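Local coordinates for aminoacyl-tRNA synthetase-interacting multifunctional protein p43 (Plasmodium vivax, PDB 6IPA) that probably binds tRNA through its C-terminal EMAP II-like domain, as related aminoacyl-tRNA synthetase-associated factors do, at residues D41-L46 / P171-K176; E57-P60 / Y66-K69; I70-G73 / S77-I80; K155-S158 / N164-F167. One frame throughout, in Å; residues are numbered along the deposited sequence.

Contact 1: D41-L46 / P171-K176; sequences DDITRL and PHLLVK
D41 OD2 lies beside the imidazole of H172, equally 3.7 Å from H172 CD2 and H172 NE2, and makes a salt bridge with K183. The other oxygen, D41 OD1, is hydrogen-bonded to the hydroxyl of Y182, so the carboxylate is gripped at both ends and its rotation is largely settled. With CG anti to the backbone N (chi1 177°), D41 reaches across to H172. The two side chains run at about a right angle, yet their planes are only 12° apart, and the oxygen comes obliquely to the ring. The lysine and the tyrosine would be expected to stabilise the negative charge. Aspartate suits the place because its two oxygens serve two partners at once, OD1 the tyrosine hydroxyl and OD2 the lysine ammonium.

Next to this polar corner the contact turns apolar. I43 CD1 meets L173 CD2 at 4.2 Å, a branch-to-branch touch that Y182 extends by packing on both residues. The buried L173 is the first residue of strand 173-176; although its CB does not point at I43, the CD2 methyl swings round to it.

The chain around I43 is shaped by D42. Its OD1 accepts T44 N at 3.2 Å from well above the carboxylate plane, and T44 OG1 at 2.6 Å on the syn side, both donors coming from the same face. Threonine's own contribution is this hydroxyl, which adds a second bond to that of the backbone N-H. The arrangement is an Asx turn, here opening the short 3-10 segment 43-45 that leads toward strand 48-58.

Contact 2: E57-P60 / Y66-K69; sequences EIHP and YCLK
C67 SG is anti to its carbonyl carbon (chi1 -81°), while H59 turns its imidazole anti to the backbone N (chi1 -165°); together these torsions bring sulfur and ring together. C67 SG approaches H59 CD2 to 3.8 Å, and lies 4.3 Å from the ring centroid, 37° off the normal: an oblique sulfur-aromatic contact. Cysteine fits because its side chain is small and polarisable. The imidazole is itself held by the bond from H59 NE2 to the carbonyl of L109.

The backbones pair as an antiparallel hairpin. E57 and C67 form a hydrogen-bonded pair, with C67 N to E57 O at 2.7 Å and E57 N to C67 O at 3.1 Å, the second noticeably more bent. On the same face as C67, the aliphatic part of E57 covers it, CG to CB at 4.2 Å, so the exposed glutamate offers carbon to its neighbour.

At the next, non-hydrogen-bonded pair, I58 and Y66 diverge at CB, but I58 CG1 still comes 3.6 Å from Y66 CE1, obliquely to the ring. E57 O sits at that ring's edge, in its plane. Tyrosine combines a broad apolar surface with a hydroxyl that bonds to the carbonyl of K88.

In the four-stranded sheet of this OB-type domain, strand 66-71 runs between strands 48-58 and 78-82, and R112 of strand 112-114 packs against E57, H59 and C67.

Contact 3: I70-G73 / S77-I80; sequences INVG and SRDI
Backbone bonds bring I70 and R78 together as an antiparallel hydrogen-bonded pair: I70 N to R78 O and R78 N to I70 O both measure 2.8 Å. The first is the straighter, at 162°.

The apolar contact is between isoleucines: I70 CD1 touches I80 CD1 at 3.9 Å, the two side chains crossing at about a right angle. Their branched chains suit strands and reach into the interior, where V98 and V100 of strand 97-101 adjoin them. Separately, a methyl packs against the extended arginine: V72 CG2 rests 4.0 Å from R78 NE, obliquely to the guanidinium plane, and close to R78 CG as well.

This is the hairpin between strands 66-71 and 78-82 of an OB-type fold, in which strand 78-82 is an outermost strand of the four-stranded sheet.

Polar bonds shape the turn. N71 OD1 accepts G73 N at 2.8 Å, nearly along the C=O axis, forming an Asx turn. G73 has phi 98° and psi 1°, where a CB would press on the preceding carbonyl oxygen. The R78 guanidinium has several partners: NH2 forms a salt bridge with E74, and NH1 bonds to the carbonyls of A102 and H115, a reach that arginine's length and several donors make possible.

Contact 4: K155-S158 / N164-F167; sequences KTLS and NPFF
L157 lays its side chain obliquely across the amide of N164, with L157 CD1 3.7 Å from N164 OD1 and L157 CB 3.8 Å from N164 ND2. The other methyl, L157 CD2, reaches past the amide to P165 CD at 4.1 Å. Leucine suits the place because its forked end can cover the amide with one branch and the proline ring with the other. Beside it, S158 O lies 3.6 Å from N164 ND2, and no hydrogen bond joins the two segments.

N164 is the N-cap of helix 165-169. Its CG stands anti to the backbone N (chi1 -180°), which carries OD1 forward to accept F166 N at 2.8 Å, the donor tilted 29° from the carbonyl plane. N164 O also takes F167 N at 3.2 Å. Asparagine is well suited as an N-cap, since its short side chain can satisfy an amide that the helix itself cannot. P165 is readily accommodated after it, because the first residue of a helix has no N-H bond to make within the helix. P165 also packs on R45. The F167 ring has N164 CB at its edge, in plane, and F166 CD2 over the centre of one face.

The segments thus meet without a hydrogen bond, mainly by packing, while the polar bonds run within the helix start; the leucine, by covering the capping amide, probably shields that bond from water.

Contacts 2 and 3 share strand 66-71 and belong to one antiparallel sheet, linked by a salt bridge between K69 and D79; both rest on paired backbone bonds. Contacts 1 and 4 lie beside helix 165-169, contact 1 across the chain's centre from contacts 2 and 3. Neither has a hydrogen bond between its segments: contact 1 combines a carboxylate-imidazole approach with an apolar touch, contact 4 is mostly packing. R45 touches P165 and L173 touches F166, so both the loop before strand 48-58 and strand 173-176 meet that helix. Contact 4 is buried, whereas the others are partly buried, contact 2 having the exposed E57 and I58. Contacts 1 and 3 each include an Asx turn, and contact 4 a helix cap.

Contact 1: D41-L46 / P171-K176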
# COMPACT_ATOMS: atom_id res chain seq x y z
N ASP A 41 -11.33 7.92 11.98
CA ASP A 41 -11.70 7.87 10.52
C ASP A 41 -11.26 9.18 9.85
O ASP A 41 -12.05 10.08 9.60
CB ASP A 41 -13.20 7.58 10.26
CG ASP A 41 -13.59 7.61 8.74
OD1 ASP A 41 -12.67 7.57 7.88
OD2 ASP A 41 -14.81 7.68 8.39
N ASP A 42 -9.97 9.28 9.59
CA ASP A 42 -9.45 10.52 9.06
C ASP A 42 -8.30 10.08 8.17
O ASP A 42 -7.27 9.58 8.65
CB ASP A 42 -9.00 11.43 10.20
CG ASP A 42 -8.23 12.64 9.75
OD1 ASP A 42 -8.24 12.99 8.53
OD2 ASP A 42 -7.59 13.26 10.64
N ILE A 43 -8.47 10.25 6.87
CA ILE A 43 -7.52 9.70 5.96
C ILE A 43 -6.24 10.52 5.87
O ILE A 43 -5.22 10.03 5.39
CB ILE A 43 -8.16 9.44 4.59
CG1 ILE A 43 -7.17 8.71 3.69
CG2 ILE A 43 -8.63 10.74 3.95
CD1 ILE A 43 -7.78 8.14 2.46
N THR A 44 -6.26 11.75 6.37
CA THR A 44 -5.05 12.58 6.37
C THR A 44 -3.97 11.94 7.24
O THR A 44 -2.79 12.26 7.13
CB THR A 44 -5.39 14.00 6.86
OG1 THR A 44 -5.85 13.94 8.21
CG2 THR A 44 -6.48 14.63 5.98
N ARG A 45 -4.39 11.00 8.08
CA ARG A 45 -3.52 10.40 9.08
C ARG A 45 -2.68 9.26 8.55
O ARG A 45 -1.67 8.92 9.15
CB ARG A 45 -4.33 9.92 10.28
CG ARG A 45 -4.82 11.05 11.14
CD ARG A 45 -5.66 10.61 12.34
NE ARG A 45 -4.79 10.07 13.34
CZ ARG A 45 -5.19 9.52 14.48
NH1 ARG A 45 -6.51 9.46 14.81
NH2 ARG A 45 -4.27 9.03 15.30
N LEU A 46 -3.10 8.70 7.41
CA LEU A 46 -2.32 7.73 6.67
C LEU A 46 -1.32 8.42 5.78
O LEU A 46 -1.67 9.31 5.05
CB LEU A 46 -3.21 6.84 5.77
CG LEU A 46 -4.39 6.16 6.43
CD1 LEU A 46 -5.07 5.22 5.46
CD2 LEU A 46 -3.95 5.43 7.68
N PRO A 171 -12.81 0.17 5.85
CA PRO A 171 -14.13 -0.16 5.24
C PRO A 171 -14.63 0.82 4.21
O PRO A 171 -15.52 0.51 3.45
CB PRO A 171 -15.08 -0.19 6.43
CG PRO A 171 -14.20 -0.33 7.64
CD PRO A 171 -12.95 0.44 7.29
N HIS A 172 -14.08 2.02 4.18
CA HIS A 172 -14.46 3.02 3.22
C HIS A 172 -13.47 3.10 2.09
O HIS A 172 -13.64 3.92 1.21
CB HIS A 172 -14.51 4.38 3.93
CG HIS A 172 -15.41 4.40 5.13
ND1 HIS A 172 -16.78 4.23 5.04
CD2 HIS A 172 -15.13 4.58 6.44
CE1 HIS A 172 -17.30 4.30 6.25
NE2 HIS A 172 -16.33 4.50 7.12
N LEU A 173 -12.41 2.27 2.12
CA LEU A 173 -11.44 2.18 1.00
C LEU A 173 -11.80 1.13 -0.11
O LEU A 173 -11.62 -0.10 0.08
CB LEU A 173 -10.03 1.87 1.55
CG LEU A 173 -9.38 2.88 2.50
CD1 LEU A 173 -8.01 2.39 2.88
CD2 LEU A 173 -9.24 4.24 1.89
N LEU A 174 -12.24 1.63 -1.27
CA LEU A 174 -12.80 0.80 -2.34
C LEU A 174 -12.20 1.14 -3.69
O LEU A 174 -11.75 2.28 -3.93
CB LEU A 174 -14.33 0.98 -2.44
CG LEU A 174 -15.17 0.65 -1.19
CD1 LEU A 174 -16.63 0.96 -1.46
CD2 LEU A 174 -15.01 -0.80 -0.73
N VAL A 175 -12.20 0.16 -4.60
CA VAL A 175 -12.01 0.50 -6.01
C VAL A 175 -13.39 0.55 -6.62
O VAL A 175 -14.15 -0.41 -6.46
CB VAL A 175 -11.05 -0.46 -6.77
CG1 VAL A 175 -9.72 -0.57 -6.04
CG2 VAL A 175 -11.64 -1.83 -6.91
N LYS A 176 -13.72 1.68 -7.25
CA LYS A 176 -14.98 1.84 -7.96
C LYS A 176 -14.64 2.25 -9.37
O LYS A 176 -13.88 3.21 -9.56
CB LYS A 176 -15.89 2.86 -7.27
CG LYS A 176 -16.29 2.42 -5.86
CD LYS A 176 -17.29 3.34 -5.14
CE LYS A 176 -16.66 4.54 -4.45
NZ LYS A 176 -17.61 5.31 -3.56

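Contact 2: E57-P60 / Y66-K69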
# COMPACT_ATOMS: atom_id res chain seq x y z
N GLU A 57 11.58 -11.94 -2.97
CA GLU A 57 12.22 -13.12 -2.41
C GLU A 57 11.12 -13.85 -1.65
O GLU A 57 10.12 -13.22 -1.30
CB GLU A 57 13.40 -12.70 -1.53
CG GLU A 57 13.74 -13.66 -0.41
CD GLU A 57 15.21 -13.66 -0.02
OE1 GLU A 57 15.95 -12.73 -0.46
OE2 GLU A 57 15.62 -14.63 0.70
N ILE A 58 11.24 -15.17 -1.47
CA ILE A 58 10.26 -15.97 -0.68
C ILE A 58 10.79 -16.02 0.73
O ILE A 58 11.98 -15.82 0.96
CB ILE A 58 9.99 -17.38 -1.28
CG1 ILE A 58 9.06 -17.25 -2.49
CG2 ILE A 58 9.31 -18.34 -0.30
CD1 ILE A 58 9.14 -18.41 -3.46
N HIS A 59 9.89 -16.23 1.69
CA HIS A 59 10.22 -16.15 3.11
C HIS A 59 10.57 -17.58 3.54
O HIS A 59 9.76 -18.49 3.31
CB HIS A 59 8.99 -15.57 3.85
CG HIS A 59 9.26 -15.11 5.26
ND1 HIS A 59 9.98 -15.84 6.17
CD2 HIS A 59 8.84 -14.00 5.93
CE1 HIS A 59 10.02 -15.20 7.33
NE2 HIS A 59 9.34 -14.07 7.20
N PRO A 60 11.77 -17.79 4.13
CA PRO A 60 12.14 -19.15 4.53
C PRO A 60 11.10 -19.81 5.41
O PRO A 60 10.64 -20.90 5.08
CB PRO A 60 13.46 -18.97 5.28
CG PRO A 60 14.06 -17.75 4.68
CD PRO A 60 12.90 -16.86 4.31
N TYR A 66 5.86 -13.32 0.55
CA TYR A 66 7.07 -12.84 -0.15
C TYR A 66 7.75 -11.82 0.76
O TYR A 66 7.09 -11.15 1.53
CB TYR A 66 6.72 -12.18 -1.48
CG TYR A 66 6.36 -13.12 -2.62
CD1 TYR A 66 7.26 -14.10 -3.07
CD2 TYR A 66 5.15 -12.98 -3.28
CE1 TYR A 66 6.93 -14.93 -4.13
CE2 TYR A 66 4.80 -13.79 -4.34
CZ TYR A 66 5.69 -14.78 -4.76
OH TYR A 66 5.29 -15.58 -5.82
N CYS A 67 9.07 -11.73 0.67
CA CYS A 67 9.89 -10.67 1.28
C CYS A 67 10.29 -9.66 0.22
O CYS A 67 11.15 -9.98 -0.61
CB CYS A 67 11.17 -11.27 1.88
SG CYS A 67 10.98 -12.02 3.51
N LEU A 68 9.71 -8.45 0.27
CA LEU A 68 9.95 -7.41 -0.75
C LEU A 68 10.92 -6.37 -0.33
O LEU A 68 10.99 -6.02 0.83
CB LEU A 68 8.68 -6.67 -1.14
CG LEU A 68 7.73 -7.48 -2.00
CD1 LEU A 68 7.27 -8.76 -1.30
CD2 LEU A 68 6.57 -6.57 -2.42
N LYS A 69 11.66 -5.84 -1.30
CA LYS A 69 12.55 -4.72 -1.07
C LYS A 69 12.00 -3.57 -1.91
O LYS A 69 11.85 -3.69 -3.12
CB LYS A 69 14.01 -5.07 -1.44
CG LYS A 69 14.63 -6.06 -0.48
CD LYS A 69 16.09 -6.35 -0.83
CE LYS A 69 16.68 -7.47 0.01
NZ LYS A 69 16.89 -7.00 1.41

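Contact 3: I70-G73 / S77-I80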
# COMPACT_ATOMS: atom_id res chain seq x y z
N ILE A 70 11.64 -2.48 -1.25
CA ILE A 70 10.89 -1.46 -1.94
C ILE A 70 11.48 -0.09 -1.67
O ILE A 70 11.67 0.29 -0.54
CB ILE A 70 9.40 -1.52 -1.57
CG1 ILE A 70 8.88 -2.97 -1.54
CG2 ILE A 70 8.63 -0.74 -2.60
CD1 ILE A 70 7.36 -3.06 -1.51
N ASN A 71 11.85 0.60 -2.72
CA ASN A 71 12.44 1.94 -2.64
C ASN A 71 11.29 2.91 -2.54
O ASN A 71 10.46 3.01 -3.48
CB ASN A 71 13.22 2.21 -3.92
CG ASN A 71 13.62 3.63 -4.06
OD1 ASN A 71 13.31 4.49 -3.19
ND2 ASN A 71 14.28 3.93 -5.15
N VAL A 72 11.20 3.60 -1.40
CA VAL A 72 10.10 4.53 -1.17
C VAL A 72 10.67 5.95 -0.97
O VAL A 72 10.04 6.80 -0.37
CB VAL A 72 9.23 4.15 0.03
CG1 VAL A 72 8.32 3.00 -0.28
CG2 VAL A 72 10.09 3.78 1.19
N GLY A 73 11.86 6.20 -1.50
CA GLY A 73 12.41 7.53 -1.58
C GLY A 73 13.35 7.78 -0.46
O GLY A 73 13.90 8.85 -0.39
N SER A 77 16.39 1.26 0.81
CA SER A 77 15.13 0.70 0.38
C SER A 77 14.57 -0.13 1.55
O SER A 77 15.33 -0.70 2.32
CB SER A 77 15.36 -0.12 -0.88
OG SER A 77 14.15 -0.71 -1.33
N ARG A 78 13.26 -0.17 1.71
CA ARG A 78 12.70 -0.85 2.87
C ARG A 78 12.47 -2.31 2.58
O ARG A 78 12.39 -2.71 1.45
CB ARG A 78 11.34 -0.26 3.27
CG ARG A 78 11.36 1.04 4.05
CD ARG A 78 9.95 1.34 4.60
NE ARG A 78 9.83 2.74 5.04
CZ ARG A 78 8.77 3.28 5.65
NH1 ARG A 78 7.68 2.60 5.94
NH2 ARG A 78 8.81 4.57 5.96
N ASP A 79 12.35 -3.08 3.66
CA ASP A 79 11.99 -4.48 3.66
C ASP A 79 10.55 -4.56 4.10
O ASP A 79 10.22 -4.17 5.21
CB ASP A 79 12.85 -5.25 4.67
CG ASP A 79 14.30 -5.44 4.19
OD1 ASP A 79 14.52 -6.03 3.09
OD2 ASP A 79 15.23 -5.02 4.94
N ILE A 80 9.69 -5.05 3.22
CA ILE A 80 8.28 -5.19 3.49
C ILE A 80 7.89 -6.63 3.11
O ILE A 80 8.13 -7.07 1.98
CB ILE A 80 7.45 -4.18 2.63
CG1 ILE A 80 7.64 -2.73 3.11
CG2 ILE A 80 5.96 -4.49 2.66
CD1 ILE A 80 7.20 -1.66 2.12

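Contact 4: K155-S158 / N164-F167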
# COMPACT_ATOMS: atom_id res chain seq x y z
N LYS A 155 3.23 10.65 12.29
CA LYS A 155 4.60 10.13 12.40
C LYS A 155 4.56 8.61 12.48
O LYS A 155 5.26 7.94 11.73
CB LYS A 155 5.33 10.73 13.63
CG LYS A 155 6.86 10.71 13.57
CD LYS A 155 7.35 11.47 12.35
CE LYS A 155 8.74 11.06 11.89
NZ LYS A 155 9.21 11.95 10.75
N THR A 156 3.72 8.07 13.36
CA THR A 156 3.62 6.66 13.49
C THR A 156 2.28 6.19 13.98
O THR A 156 1.72 6.75 14.92
CB THR A 156 4.68 6.17 14.47
OG1 THR A 156 5.96 6.73 14.11
CG2 THR A 156 4.79 4.72 14.39
N LEU A 157 1.79 5.10 13.36
CA LEU A 157 0.52 4.52 13.70
C LEU A 157 0.70 3.51 14.78
O LEU A 157 1.75 2.96 14.94
CB LEU A 157 -0.10 3.86 12.50
CG LEU A 157 -0.35 4.76 11.29
CD1 LEU A 157 -0.77 3.90 10.10
CD2 LEU A 157 -1.41 5.83 11.55
N SER A 158 -0.36 3.30 15.55
CA SER A 158 -0.39 2.39 16.70
C SER A 158 -0.06 0.92 16.36
O SER A 158 -0.16 0.53 15.21
CB SER A 158 -1.80 2.50 17.35
OG SER A 158 -2.08 1.54 18.36
N ASN A 164 -5.62 2.16 15.50
CA ASN A 164 -4.91 2.49 14.28
C ASN A 164 -5.93 2.97 13.27
O ASN A 164 -6.77 2.18 12.81
CB ASN A 164 -4.17 1.25 13.76
CG ASN A 164 -3.38 1.51 12.47
OD1 ASN A 164 -3.72 2.38 11.66
ND2 ASN A 164 -2.31 0.75 12.29
N PRO A 165 -5.89 4.26 12.91
CA PRO A 165 -6.79 4.80 11.92
C PRO A 165 -7.04 3.88 10.75
O PRO A 165 -8.20 3.70 10.35
CB PRO A 165 -6.06 6.04 11.46
CG PRO A 165 -5.45 6.54 12.72
CD PRO A 165 -5.03 5.31 13.47
N PHE A 166 -5.99 3.28 10.20
CA PHE A 166 -6.15 2.47 9.00
C PHE A 166 -7.35 1.50 9.01
O PHE A 166 -8.13 1.47 8.05
CB PHE A 166 -4.89 1.68 8.66
CG PHE A 166 -5.07 0.83 7.44
CD1 PHE A 166 -4.90 1.36 6.19
CD2 PHE A 166 -5.55 -0.47 7.55
CE1 PHE A 166 -5.13 0.59 5.06
CE2 PHE A 166 -5.77 -1.24 6.44
CZ PHE A 166 -5.58 -0.70 5.19
N PHE A 167 -7.52 0.74 10.10
CA PHE A 167 -8.56 -0.29 10.18
C PHE A 167 -9.95 0.30 10.36
O PHE A 167 -10.96 -0.40 10.11
CB PHE A 167 -8.29 -1.29 11.32
CG PHE A 167 -6.95 -1.92 11.25
CD1 PHE A 167 -6.75 -3.04 10.47
CD2 PHE A 167 -5.88 -1.37 11.92
CE1 PHE A 167 -5.49 -3.62 10.37
CE2 PHE A 167 -4.61 -1.95 11.84
CZ PHE A 167 -4.42 -3.08 11.06